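Local coordinates for oligopeptide-binding protein oppA (Lactococcus lactis, PDB 3DRF) that captures oligopeptides for the OppABCDF ABC transporter, which imports them, closing like a Venus fly-trap around the bound peptide, at residues 41-46 with 448-453; 59-64 with 253-258; 300-305 with 539-544; 412-417 with 467-472. One frame throughout, in Å; residues are numbered along the deposited sequence. Where two conformers were deposited one is given.

Contact 1: 41-46 with 448-453; sequences SDSPMK and MEFNSW
Glu449 meets Ser43 carboxylate to hydroxyl: Ser43 OG donates to Glu449 OE2 over a short 2.5 Å, on the anti side and 26° out of the carboxylate plane. Glu449 CG sits anti to the backbone N and the chain then folds sharply at chi2 (-89°), bringing the carboxylate back over the first turn of helix 450-458. There Glu449 is the N-cap, with Ser452 N donating to Glu449 OE1 at 2.8 Å and Asn451 N to Glu449 OE2 at 3.0 Å, both from above the carboxylate plane. Three bonds thus fix its rotation, and the helix start probably steadies its negative charge. With an alanine here, the two amides of the first turn would probably lose their cap and Ser43 OG the carboxylate it donates to. Phe450 follows, its CB 3.4 Å from Ser43 OG, while its N donates to a water that in turn donates to that hydroxyl. Asn451 ND2 then gives Pro44 O a nearly straight bond (3.1 Å, 175°), in plane with both its own amide and the carbonyl. A second water donates to Pro44 O and Asn451 OD1, closing a small ring, and Lys46 CD runs past Asn451 OD1 at 3.4 Å. Farther on, Trp453 NE1 bonds Thr469 OG1 of strand 468-474. From the 41-46 loop, Met45 packs on helix 57-62 and Ser41 on Val257 of strand 252-258, so the loop after strand 34-40, beside one sheet, meets the start of helix 450-458, beside another, consistent with the closed state.

Contact 2: 59-64 with 253-258; sequences FATMSG and ITYEVV
Helix 57-62 lies against strand 252-258 of the five-stranded mixed sheet, and a Met-aromatic pair, Met62 with Tyr255, carries the join. The backbone of the helix itself covers the ring: Met62 CA stands over the centre of one face, 3.9 Å from the Tyr255 ring centroid and 12° off the ring normal, a CH-pi contact. From there the side chain stays above the same face and runs outward over the CD1-CE1 rim, Met62 CG 3.9 Å from Tyr255 CE1. The sulfur is farther off and oblique to the ring, Met62 SD lying 5.4 Å from the Tyr255 centroid. CG and SD continue in an extended line (chi2 -178°) before a bend at chi3 (77°) turns the methyl onto the strand, where Met62 CE rests 3.5 Å from Tyr255 O. Val257, in the conformer given, flanks the same thioether, its CG1 3.8 Å from Met62 SD, the two side chains crossing at about a right angle. At the far end of the ring, Thr61 CG2 touches Tyr255 OH at 3.6 Å. A water in the ring plane links that hydroxyl to Thr61 O, and Asn276 ND2 is a further partner of Tyr255 OH. Met45 and Ile235 also touch Met62, and Tyr237 OH bonds Met62 O. The one polar link between the segments is made by the bridging water, so the fit of thioether and ring probably rests on shape and dispersion rather than on direct polar bonds, while the tyrosine hydroxyl keeps its polar partners at the rim.

Contact 3: 300-305 with 539-544; sequences MYISLM and TNFMLN
Tyr301 presents one ring face to the methyl of Met542, whose CE stands 3.5 Å from the ring centroid and only 6° off the normal, a CH-pi contact. Met542 SD, 4.3 Å from the same Tyr301 centroid, also lies over that face, making the pair Met-aromatic; a bend at the end of the chain lays the thioether down on the ring. The tyrosine hydroxyl reaches onward to Ser472 OG and to the backbone of the bound peptide. A leucine in its place would probably take away the flat seat of the Met542 methyl and leave the peptide backbone without that hydroxyl partner. On the opposite side of the antiparallel pair, Ile302 and Phe541 lie side by side, with Ile302 CD1 3.6 Å from Phe541 CE1. Between these layers the strands are joined at Ser303, which faces both Thr539 and Asn540 in a classic beta bulge. Ser303 N donates almost straight to Asn540 O (3.2 Å, 173°), and Thr539 N donates to Ser303 O at 2.8 Å. Asn540 N, displaced by the bulge, has only a weak bond to Ser303 O but bonds Ser303 OG at 3.0 Å, the hydroxyl being turned between the backbone N and carbonyl carbon (chi1 63°). A water links that hydroxyl to Asn540 OD1, while Arg340 holds Thr539 OG1 and Asp346 takes Asn540 ND2. The serine side chain thus probably compensates for the long, weak Asn540 N bond to Ser303 O, and Met542 backs the ring through its methyl and sulfur, while the tyrosine's polar end serves the ligand.

Contact 4: 412-417 with 467-472; sequences VYAARV and DITDGS
Tyr413 and Asp470 meet across a parallel strand pair of the large mixed sheet, 407-414 beside 468-474. Tyr413 OH donates over 2.5 Å to the syn lone pair of Asp470 OD2, with ring and carboxylate planes almost perpendicular (88°). A water donates to both Tyr413 OH and Asp470 OD1. Nearer the backbone, Tyr413 CD1 packs on Ile468 CG2 at 3.8 Å, and Ala415 CB covers the centre of one ring face. The backbone ladder sets this up: Val412 O accepts from both Ile468 N and Asp467 N, and Ala414 N donates to Ile468 O at 2.8 Å. Asp467 folds back so that its OD2, by the anti lone pair, takes Val412 N at 2.8 Å; its other oxygen makes a salt bridge to Arg323. At the end of the ladder, Ala414 centres an inverse gamma turn, and Thr469 OG1, anti to its own N (chi1 -165°), donates to Ala414 O at 2.7 Å. Past the turn, Arg416 makes a cation-pi contact with Trp453 and packs on the backbone of the bound peptide. Asp470 O sits 3.3 Å above the plane of the Arg416 guanidinium, offset toward the rim, without a hydrogen-bonding angle to NE.

Overall arrangement
Contacts 3 and 4 belong to one sheet: strands 292-307 and 468-474 are neighbours in it, Leu304 O lies 2.9 Å from Gly471 N, and the contact centres are 15 Å apart. Contact 1 touches this sheet through contact 4, with Trp453 CZ2 packed 3.3 Å from Asp470 O, and reaches the other sheet through contact 2, where Ser41 N lies 2.9 Å from Val258 O; Met45 SD, 3.6 Å from Met62 CE, meets the helix. Contact 2 itself stays about 9 Å from contact 3 and 11 Å from contact 4 at the nearest atoms, so contact 1 is the bridge. Every contact has a residue at the bound peptide: Phe450 and Trp453, Ala60, Tyr301, and Arg416 with Ser472.

Contact 1: 41-46 with 448-453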
loop_
_atom_site.group_PDB
_atom_site.type_symbol
_atom_site.label_atom_id
_atom_site.label_comp_id
_atom_site.label_asym_id
_atom_site.label_seq_id
_atom_site.Cartn_x
_atom_site.Cartn_y
_atom_site.Cartn_z
ATOM N N SER A 41 -4.406 7.868 -13.422
ATOM C CA SER A 41 -3.198 8.370 -12.826
ATOM C C SER A 41 -2.755 9.644 -13.526
ATOM O O SER A 41 -2.652 9.662 -14.695
ATOM C CB SER A 41 -2.076 7.309 -12.956
ATOM O OG SER A 41 -0.855 7.793 -12.416
ATOM N N ASP A 42 -2.476 10.662 -12.749
ATOM C CA ASP A 42 -1.908 11.900 -13.269
ATOM C C ASP A 42 -0.359 11.855 -13.413
ATOM O O ASP A 42 0.219 12.679 -14.044
ATOM C CB ASP A 42 -2.360 13.109 -12.406
ATOM C CG ASP A 42 -3.855 13.430 -12.609
ATOM O OD1 ASP A 42 -4.267 13.300 -13.705
ATOM O OD2 ASP A 42 -4.548 13.684 -11.659
ATOM N N SER A 43 0.252 10.861 -12.807
ATOM C CA SER A 43 1.693 10.629 -12.963
ATOM C C SER A 43 2.003 9.479 -13.929
ATOM O O SER A 43 1.247 8.573 -14.066
ATOM C CB SER A 43 2.307 10.256 -11.607
ATOM O OG SER A 43 2.317 11.349 -10.723
ATOM N N PRO A 44 3.160 9.512 -14.552
ATOM C CA PRO A 44 3.591 8.409 -15.408
ATOM C C PRO A 44 3.649 7.082 -14.630
ATOM O O PRO A 44 4.013 7.014 -13.481
ATOM C CB PRO A 44 5.013 8.835 -15.850
ATOM C CG PRO A 44 5.051 10.271 -15.682
ATOM C CD PRO A 44 4.123 10.617 -14.540
ATOM N N MET A 45 3.322 6.017 -15.344
ATOM C CA MET A 45 3.485 4.667 -14.847
ATOM C C MET A 45 4.968 4.396 -14.510
ATOM O O MET A 45 5.833 4.800 -15.200
ATOM C CB MET A 45 3.029 3.750 -16.005
ATOM C CG MET A 45 3.103 2.308 -15.655
ATOM S SD MET A 45 2.713 1.232 -17.046
ATOM C CE MET A 45 4.196 1.415 -18.128
ATOM N N LYS A 46 5.202 3.700 -13.436
ATOM C CA LYS A 46 6.551 3.253 -13.037
ATOM C C LYS A 46 6.545 1.736 -13.142
ATOM O O LYS A 46 6.218 1.033 -12.230
ATOM C CB LYS A 46 6.878 3.693 -11.611
ATOM C CG LYS A 46 7.075 5.150 -11.491
ATOM C CD LYS A 46 7.381 5.498 -10.062
ATOM C CE LYS A 46 8.588 4.685 -9.438
ATOM N NZ LYS A 46 9.796 4.970 -10.113
ATOM N N MET A 448 2.168 18.583 -4.710
ATOM C CA MET A 448 3.325 17.765 -5.073
ATOM C C MET A 448 2.920 16.595 -5.971
ATOM O O MET A 448 2.018 15.872 -5.668
ATOM C CB MET A 448 3.979 17.233 -3.775
ATOM C CG MET A 448 5.362 16.577 -4.037
ATOM S SD MET A 448 6.245 16.139 -2.527
ATOM C CE MET A 448 6.735 17.776 -1.956
ATOM N N GLU A 449 3.632 16.432 -7.064
ATOM C CA GLU A 449 3.430 15.297 -8.007
ATOM C C GLU A 449 3.717 13.935 -7.292
ATOM O O GLU A 449 4.594 13.823 -6.471
ATOM C CB GLU A 449 4.364 15.499 -9.230
ATOM C CG GLU A 449 4.214 14.432 -10.344
ATOM C CD GLU A 449 5.110 13.217 -10.156
ATOM O OE1 GLU A 449 6.180 13.361 -9.584
ATOM O OE2 GLU A 449 4.710 12.172 -10.607
ATOM N N PHE A 450 2.913 12.953 -7.634
ATOM C CA PHE A 450 2.900 11.683 -6.896
ATOM C C PHE A 450 4.245 10.900 -6.852
ATOM O O PHE A 450 4.680 10.538 -5.817
ATOM C CB PHE A 450 1.780 10.783 -7.398
ATOM C CG PHE A 450 1.744 9.419 -6.713
ATOM C CD1 PHE A 450 1.348 9.258 -5.382
ATOM C CD2 PHE A 450 2.110 8.302 -7.406
ATOM C CE1 PHE A 450 1.324 7.965 -4.794
ATOM C CE2 PHE A 450 2.065 7.041 -6.825
ATOM C CZ PHE A 450 1.680 6.882 -5.527
ATOM N N ASN A 451 4.868 10.688 -8.012
ATOM C CA ASN A 451 6.136 9.949 -8.025
ATOM C C ASN A 451 7.215 10.696 -7.213
ATOM O O ASN A 451 7.927 10.077 -6.498
ATOM C CB ASN A 451 6.608 9.656 -9.480
ATOM C CG ASN A 451 5.691 8.693 -10.241
ATOM O OD1 ASN A 451 5.013 7.876 -9.689
ATOM N ND2 ASN A 451 5.705 8.827 -11.554
ATOM N N SER A 452 7.258 12.010 -7.330
ATOM C CA SER A 452 8.169 12.844 -6.536
ATOM C C SER A 452 7.899 12.678 -5.037
ATOM O O SER A 452 8.827 12.535 -4.232
ATOM C CB SER A 452 8.016 14.315 -6.931
ATOM O OG SER A 452 8.530 14.557 -8.230
ATOM N N TRP A 453 6.630 12.682 -4.680
ATOM C CA TRP A 453 6.225 12.534 -3.265
ATOM C C TRP A 453 6.684 11.172 -2.706
ATOM O O TRP A 453 7.199 11.096 -1.657
ATOM C CB TRP A 453 4.721 12.677 -3.155
ATOM C CG TRP A 453 4.174 12.485 -1.718
ATOM C CD1 TRP A 453 4.055 13.419 -0.760
ATOM C CD2 TRP A 453 3.696 11.279 -1.174
ATOM N NE1 TRP A 453 3.524 12.875 0.356
ATOM C CE2 TRP A 453 3.280 11.549 0.140
ATOM C CE3 TRP A 453 3.550 9.991 -1.679
ATOM C CZ2 TRP A 453 2.758 10.562 0.987
ATOM C CZ3 TRP A 453 3.016 9.021 -0.856
ATOM C CH2 TRP A 453 2.611 9.319 0.475
HETATM O O HOH W 1 0.784 13.388 -9.703
HETATM O O HOH W 2 2.952 6.447 -10.881
#

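Contact 2: 59-64 with 253-258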
loop_
_atom_site.group_PDB
_atom_site.type_symbol
_atom_site.label_atom_id
_atom_site.label_comp_id
_atom_site.label_asym_id
_atom_site.label_seq_id
_atom_site.Cartn_x
_atom_site.Cartn_y
_atom_site.Cartn_z
ATOM N N PHE A 59 1.060 0.664 -10.533
ATOM C CA PHE A 59 1.675 -0.409 -11.319
ATOM C C PHE A 59 1.292 -1.816 -10.791
ATOM O O PHE A 59 1.093 -2.736 -11.556
ATOM C CB PHE A 59 3.211 -0.285 -11.447
ATOM C CG PHE A 59 3.698 -1.211 -12.490
ATOM C CD1 PHE A 59 3.409 -0.973 -13.795
ATOM C CD2 PHE A 59 4.219 -2.449 -12.116
ATOM C CE1 PHE A 59 3.784 -1.939 -14.772
ATOM C CE2 PHE A 59 4.558 -3.353 -13.078
ATOM C CZ PHE A 59 4.361 -3.118 -14.325
ATOM N N ALA A 60 1.156 -1.961 -9.479
ATOM C CA ALA A 60 0.693 -3.236 -8.947
ATOM C C ALA A 60 -0.634 -3.650 -9.610
ATOM O O ALA A 60 -0.791 -4.717 -9.995
ATOM C CB ALA A 60 0.523 -3.156 -7.416
ATOM N N THR A 61 -1.526 -2.685 -9.778
ATOM C CA THR A 61 -2.812 -2.948 -10.427
ATOM C C THR A 61 -2.637 -3.247 -11.936
ATOM O O THR A 61 -3.149 -4.202 -12.414
ATOM C CB THR A 61 -3.774 -1.798 -10.229
ATOM O OG1 THR A 61 -4.027 -1.646 -8.830
ATOM C CG2 THR A 61 -5.098 -2.110 -10.909
ATOM N N MET A 62 -1.868 -2.437 -12.628
ATOM C CA MET A 62 -1.588 -2.654 -14.081
ATOM C C MET A 62 -0.883 -3.968 -14.415
ATOM O O MET A 62 -1.031 -4.440 -15.493
ATOM C CB MET A 62 -0.800 -1.462 -14.646
ATOM C CG MET A 62 -1.572 -0.128 -14.551
ATOM S SD MET A 62 -0.655 1.270 -15.287
ATOM C CE MET A 62 -0.915 0.976 -17.053
ATOM N N SER A 63 -0.167 -4.531 -13.437
ATOM C CA SER A 63 0.497 -5.827 -13.571
ATOM C C SER A 63 -0.449 -7.037 -13.478
ATOM O O SER A 63 -0.028 -8.121 -13.669
ATOM C CB SER A 63 1.623 -5.987 -12.519
ATOM O OG SER A 63 1.095 -6.262 -11.219
ATOM N N GLY A 64 -1.725 -6.795 -13.178
ATOM C CA GLY A 64 -2.663 -7.873 -12.906
ATOM C C GLY A 64 -2.710 -9.001 -13.958
ATOM O O GLY A 64 -2.564 -10.137 -13.648
ATOM N N ILE A 253 -4.863 -7.644 -24.312
ATOM C CA ILE A 253 -5.282 -6.564 -23.425
ATOM C C ILE A 253 -4.297 -5.419 -23.503
ATOM O O ILE A 253 -3.145 -5.667 -23.357
ATOM C CB ILE A 253 -5.351 -7.021 -21.917
ATOM C CG1 ILE A 253 -6.280 -8.212 -21.729
ATOM C CG2 ILE A 253 -5.786 -5.796 -21.004
ATOM C CD1 ILE A 253 -6.104 -8.989 -20.370
ATOM N N THR A 254 -4.752 -4.194 -23.707
ATOM C CA THR A 254 -3.880 -3.036 -23.585
ATOM C C THR A 254 -4.230 -2.390 -22.226
ATOM O O THR A 254 -5.381 -2.334 -21.811
ATOM C CB THR A 254 -4.056 -2.077 -24.767
ATOM O OG1 THR A 254 -5.409 -1.594 -24.779
ATOM C CG2 THR A 254 -3.730 -2.825 -26.044
ATOM N N TYR A 255 -3.216 -1.955 -21.520
ATOM C CA TYR A 255 -3.421 -1.359 -20.191
ATOM C C TYR A 255 -2.619 -0.062 -20.161
ATOM O O TYR A 255 -1.438 -0.105 -20.331
ATOM C CB TYR A 255 -2.982 -2.339 -19.082
ATOM C CG TYR A 255 -3.809 -2.308 -17.787
ATOM C CD1 TYR A 255 -4.257 -1.139 -17.237
ATOM C CD2 TYR A 255 -4.121 -3.452 -17.144
ATOM C CE1 TYR A 255 -4.982 -1.129 -16.065
ATOM C CE2 TYR A 255 -4.855 -3.448 -15.977
ATOM C CZ TYR A 255 -5.286 -2.279 -15.460
ATOM O OH TYR A 255 -6.050 -2.273 -14.332
ATOM N N GLU A 256 -3.307 1.070 -19.999
ATOM C CA GLU A 256 -2.728 2.399 -20.165
ATOM C C GLU A 256 -2.984 3.272 -18.954
ATOM O O GLU A 256 -4.027 3.150 -18.374
ATOM C CB GLU A 256 -3.310 3.112 -21.441
ATOM C CG GLU A 256 -3.158 2.347 -22.748
ATOM C CD GLU A 256 -3.589 3.170 -23.948
ATOM O OE1 GLU A 256 -4.250 4.187 -23.853
ATOM O OE2 GLU A 256 -3.208 2.720 -25.002
ATOM N N VAL A 257 -2.233 4.286 -18.696
ATOM C CA VAL A 257 -2.662 5.308 -17.741
ATOM C C VAL A 257 -3.523 6.335 -18.479
ATOM O O VAL A 257 -3.404 6.511 -19.695
ATOM C CB VAL A 257 -1.501 5.990 -16.952
ATOM C CG1 VAL A 257 -0.849 4.993 -15.978
ATOM C CG2 VAL A 257 -0.484 6.624 -17.889
ATOM N N VAL A 258 -4.460 6.913 -17.762
ATOM C CA VAL A 258 -5.301 8.016 -18.211
ATOM C C VAL A 258 -5.471 9.062 -17.114
ATOM O O VAL A 258 -5.577 8.727 -15.935
ATOM C CB VAL A 258 -6.690 7.522 -18.656
ATOM C CG1 VAL A 258 -7.439 6.914 -17.479
ATOM C CG2 VAL A 258 -7.486 8.662 -19.272
HETATM O O HOH W 3 -6.173 -4.632 -13.055
#

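Contact 3: 300-305 with 539-544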
loop_
_atom_site.group_PDB
_atom_site.type_symbol
_atom_site.label_atom_id
_atom_site.label_comp_id
_atom_site.label_asym_id
_atom_site.label_seq_id
_atom_site.Cartn_x
_atom_site.Cartn_y
_atom_site.Cartn_z
ATOM N N MET A 300 -10.013 -1.966 0.338
ATOM C CA MET A 300 -9.083 -2.344 1.388
ATOM C C MET A 300 -8.078 -1.174 1.431
ATOM O O MET A 300 -7.102 -1.171 0.732
ATOM C CB MET A 300 -8.412 -3.646 1.025
ATOM C CG MET A 300 -8.095 -4.449 2.264
ATOM S SD MET A 300 -8.278 -6.191 1.837
ATOM C CE MET A 300 -7.221 -6.110 0.504
ATOM N N TYR A 301 -8.498 -0.119 2.137
ATOM C CA TYR A 301 -7.909 1.244 1.974
ATOM C C TYR A 301 -7.982 2.044 3.254
ATOM O O TYR A 301 -8.926 1.959 3.989
ATOM C CB TYR A 301 -8.713 1.989 0.874
ATOM C CG TYR A 301 -8.362 3.469 0.605
ATOM C CD1 TYR A 301 -7.494 3.818 -0.387
ATOM C CD2 TYR A 301 -8.939 4.486 1.352
ATOM C CE1 TYR A 301 -7.246 5.179 -0.662
ATOM C CE2 TYR A 301 -8.682 5.791 1.107
ATOM C CZ TYR A 301 -7.837 6.121 0.102
ATOM O OH TYR A 301 -7.582 7.432 -0.179
ATOM N N ILE A 302 -6.966 2.890 3.419
ATOM C CA ILE A 302 -6.998 3.951 4.426
ATOM C C ILE A 302 -6.231 5.114 3.869
ATOM O O ILE A 302 -5.177 4.977 3.247
ATOM C CB ILE A 302 -6.369 3.483 5.802
ATOM C CG1 ILE A 302 -6.480 4.527 6.929
ATOM C CG2 ILE A 302 -4.869 3.080 5.697
ATOM C CD1 ILE A 302 -7.873 4.796 7.321
ATOM N N SER A 303 -6.778 6.295 4.100
ATOM C CA SER A 303 -6.007 7.551 4.000
ATOM C C SER A 303 -5.787 8.153 5.401
ATOM O O SER A 303 -6.571 7.977 6.248
ATOM C CB SER A 303 -6.600 8.572 3.029
ATOM O OG SER A 303 -7.901 8.980 3.498
ATOM N N LEU A 304 -4.689 8.873 5.528
ATOM C CA LEU A 304 -4.241 9.375 6.818
ATOM C C LEU A 304 -3.297 10.533 6.639
ATOM O O LEU A 304 -2.646 10.672 5.678
ATOM C CB LEU A 304 -3.604 8.250 7.684
ATOM C CG LEU A 304 -2.223 7.794 7.215
ATOM C CD1 LEU A 304 -1.667 6.892 8.329
ATOM C CD2 LEU A 304 -2.272 7.008 5.847
ATOM N N MET A 305 -3.336 11.386 7.635
ATOM C CA MET A 305 -2.438 12.503 7.699
ATOM C C MET A 305 -1.217 12.143 8.591
ATOM O O MET A 305 -1.340 11.691 9.694
ATOM C CB MET A 305 -3.217 13.693 8.314
ATOM C CG MET A 305 -2.381 15.001 8.409
ATOM S SD MET A 305 -3.419 16.490 8.723
ATOM C CE MET A 305 -4.091 16.085 10.374
ATOM N N THR A 539 -7.896 9.552 8.149
ATOM C CA THR A 539 -8.703 10.494 7.317
ATOM C C THR A 539 -10.006 9.822 6.822
ATOM O O THR A 539 -11.036 10.062 7.325
ATOM C CB THR A 539 -7.823 11.103 6.186
ATOM O OG1 THR A 539 -6.677 11.681 6.812
ATOM C CG2 THR A 539 -8.616 12.204 5.450
ATOM N N ASN A 540 -9.876 8.983 5.807
ATOM C CA ASN A 540 -11.038 8.290 5.178
ATOM C C ASN A 540 -10.932 6.761 4.994
ATOM O O ASN A 540 -9.881 6.196 4.790
ATOM C CB ASN A 540 -11.311 8.861 3.788
ATOM C CG ASN A 540 -11.958 10.231 3.818
ATOM O OD1 ASN A 540 -11.583 11.086 3.083
ATOM N ND2 ASN A 540 -12.877 10.384 4.614
ATOM N N PHE A 541 -12.104 6.144 5.084
ATOM C CA PHE A 541 -12.403 4.839 4.513
ATOM C C PHE A 541 -13.147 5.107 3.199
ATOM O O PHE A 541 -13.681 6.164 3.000
ATOM C CB PHE A 541 -13.302 4.023 5.448
ATOM C CG PHE A 541 -12.744 3.803 6.867
ATOM C CD1 PHE A 541 -11.398 3.482 7.124
ATOM C CD2 PHE A 541 -13.590 3.851 7.913
ATOM C CE1 PHE A 541 -10.977 3.250 8.448
ATOM C CE2 PHE A 541 -13.151 3.606 9.183
ATOM C CZ PHE A 541 -11.851 3.322 9.434
ATOM N N MET A 542 -13.172 4.095 2.345
ATOM C CA MET A 542 -13.756 4.255 1.016
ATOM C C MET A 542 -14.371 2.987 0.460
ATOM O O MET A 542 -14.059 1.898 0.867
ATOM C CB MET A 542 -12.648 4.721 0.023
ATOM C CG MET A 542 -13.065 5.632 -1.135
ATOM S SD MET A 542 -11.561 6.464 -1.687
ATOM C CE MET A 542 -10.563 5.090 -2.111
ATOM N N LEU A 543 -15.289 3.226 -0.478
ATOM C CA LEU A 543 -15.737 2.219 -1.445
ATOM C C LEU A 543 -15.082 2.524 -2.783
ATOM O O LEU A 543 -14.972 3.648 -3.125
ATOM C CB LEU A 543 -17.275 2.267 -1.670
ATOM C CG LEU A 543 -18.161 2.107 -0.456
ATOM C CD1 LEU A 543 -19.690 2.254 -0.849
ATOM C CD2 LEU A 543 -17.852 0.802 0.144
ATOM N N ASN A 544 -14.628 1.488 -3.471
ATOM C CA ASN A 544 -14.149 1.578 -4.846
ATOM C C ASN A 544 -15.312 1.369 -5.836
ATOM O O ASN A 544 -16.268 0.706 -5.519
ATOM C CB ASN A 544 -13.088 0.483 -5.118
ATOM C CG ASN A 544 -11.742 0.777 -4.458
ATOM O OD1 ASN A 544 -11.423 1.869 -4.197
ATOM N ND2 ASN A 544 -11.030 -0.256 -4.159
HETATM O O HOH W 4 -11.609 1.821 3.204
HETATM O O HOH W 5 -8.708 11.155 1.968
#

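Contact 4: 412-417 with 467-472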
loop_
_atom_site.group_PDB
_atom_site.type_symbol
_atom_site.label_atom_id
_atom_site.label_comp_id
_atom_site.label_asym_id
_atom_site.label_seq_id
_atom_site.Cartn_x
_atom_site.Cartn_y
_atom_site.Cartn_z
ATOM N N VAL A 412 4.866 23.407 7.269
ATOM C CA VAL A 412 4.806 23.126 5.838
ATOM C C VAL A 412 3.972 21.872 5.579
ATOM O O VAL A 412 4.250 20.835 6.100
ATOM C CB VAL A 412 6.248 22.918 5.269
ATOM C CG1 VAL A 412 6.170 22.422 3.823
ATOM C CG2 VAL A 412 7.102 24.214 5.389
ATOM N N TYR A 413 3.011 22.023 4.692
ATOM C CA TYR A 413 2.083 20.945 4.315
ATOM C C TYR A 413 2.410 20.473 2.904
ATOM O O TYR A 413 2.158 21.164 1.938
ATOM C CB TYR A 413 0.684 21.506 4.320
ATOM C CG TYR A 413 -0.515 20.580 3.941
ATOM C CD1 TYR A 413 -0.451 19.174 3.999
ATOM C CD2 TYR A 413 -1.739 21.146 3.559
ATOM C CE1 TYR A 413 -1.569 18.406 3.672
ATOM C CE2 TYR A 413 -2.808 20.407 3.262
ATOM C CZ TYR A 413 -2.713 19.022 3.313
ATOM O OH TYR A 413 -3.782 18.233 3.021
ATOM N N ALA A 414 2.987 19.285 2.825
ATOM C CA ALA A 414 3.284 18.640 1.526
ATOM C C ALA A 414 2.007 17.941 0.951
ATOM O O ALA A 414 1.904 16.744 0.914
ATOM C CB ALA A 414 4.453 17.619 1.665
ATOM N N ALA A 415 1.019 18.728 0.581
ATOM C CA ALA A 415 -0.193 18.229 -0.032
ATOM C C ALA A 415 0.138 17.746 -1.450
ATOM O O ALA A 415 1.002 18.252 -2.129
ATOM C CB ALA A 415 -1.268 19.330 -0.049
ATOM N N ARG A 416 -0.604 16.722 -1.841
ATOM C CA ARG A 416 -0.396 16.035 -3.113
ATOM C C ARG A 416 -1.377 16.463 -4.218
ATOM O O ARG A 416 -2.465 16.869 -3.964
ATOM C CB ARG A 416 -0.526 14.519 -2.891
ATOM C CG ARG A 416 0.399 13.964 -1.779
ATOM C CD ARG A 416 0.478 12.445 -1.817
ATOM N NE ARG A 416 -0.803 11.857 -1.575
ATOM C CZ ARG A 416 -1.004 10.564 -1.535
ATOM N NH1 ARG A 416 -0.029 9.746 -1.760
ATOM N NH2 ARG A 416 -2.200 10.111 -1.365
ATOM N N VAL A 417 -0.913 16.320 -5.455
ATOM C CA VAL A 417 -1.745 16.489 -6.625
ATOM C C VAL A 417 -2.873 15.465 -6.482
ATOM O O VAL A 417 -2.670 14.400 -6.004
ATOM C CB VAL A 417 -0.880 16.197 -7.904
ATOM C CG1 VAL A 417 -1.759 16.002 -9.199
ATOM C CG2 VAL A 417 0.091 17.369 -8.111
ATOM N N ASP A 467 6.358 19.119 7.285
ATOM C CA ASP A 467 5.772 18.850 8.582
ATOM C C ASP A 467 4.517 17.966 8.569
ATOM O O ASP A 467 4.380 17.125 9.419
ATOM C CB ASP A 467 5.433 20.189 9.288
ATOM C CG ASP A 467 6.669 21.059 9.483
ATOM O OD1 ASP A 467 7.535 20.580 10.183
ATOM O OD2 ASP A 467 6.703 22.155 8.930
ATOM N N ILE A 468 3.628 18.237 7.623
ATOM C CA ILE A 468 2.344 17.511 7.496
ATOM C C ILE A 468 2.303 17.021 6.057
ATOM O O ILE A 468 2.660 17.722 5.156
ATOM C CB ILE A 468 1.146 18.472 7.706
ATOM C CG1 ILE A 468 1.200 19.173 9.090
ATOM C CG2 ILE A 468 -0.229 17.725 7.552
ATOM C CD1 ILE A 468 0.189 20.387 9.173
ATOM N N THR A 469 1.832 15.797 5.848
ATOM C CA THR A 469 1.521 15.291 4.508
ATOM C C THR A 469 0.319 14.344 4.648
ATOM O O THR A 469 -0.075 13.996 5.684
ATOM C CB THR A 469 2.768 14.659 3.804
ATOM O OG1 THR A 469 2.463 14.535 2.402
ATOM C CG2 THR A 469 3.035 13.257 4.337
ATOM N N ASP A 470 -0.202 13.944 3.494
ATOM C CA ASP A 470 -1.306 12.974 3.370
ATOM C C ASP A 470 -0.793 11.761 2.640
ATOM O O ASP A 470 -0.148 11.899 1.643
ATOM C CB ASP A 470 -2.448 13.581 2.540
ATOM C CG ASP A 470 -3.021 14.848 3.171
ATOM O OD1 ASP A 470 -3.311 14.790 4.367
ATOM O OD2 ASP A 470 -3.170 15.820 2.477
ATOM N N GLY A 471 -1.059 10.586 3.205
ATOM C CA GLY A 471 -0.762 9.335 2.531
ATOM C C GLY A 471 -2.064 8.559 2.312
ATOM O O GLY A 471 -3.075 8.808 2.895
ATOM N N SER A 472 -2.011 7.625 1.392
ATOM C CA SER A 472 -3.127 6.706 1.140
ATOM C C SER A 472 -2.517 5.339 0.867
ATOM O O SER A 472 -1.441 5.252 0.265
ATOM C CB SER A 472 -3.964 7.147 -0.063
ATOM O OG SER A 472 -4.634 8.377 0.177
HETATM O O HOH W 6 -5.162 16.681 5.036
HETATM O O HOH W 7 -2.716 15.643 -0.247
#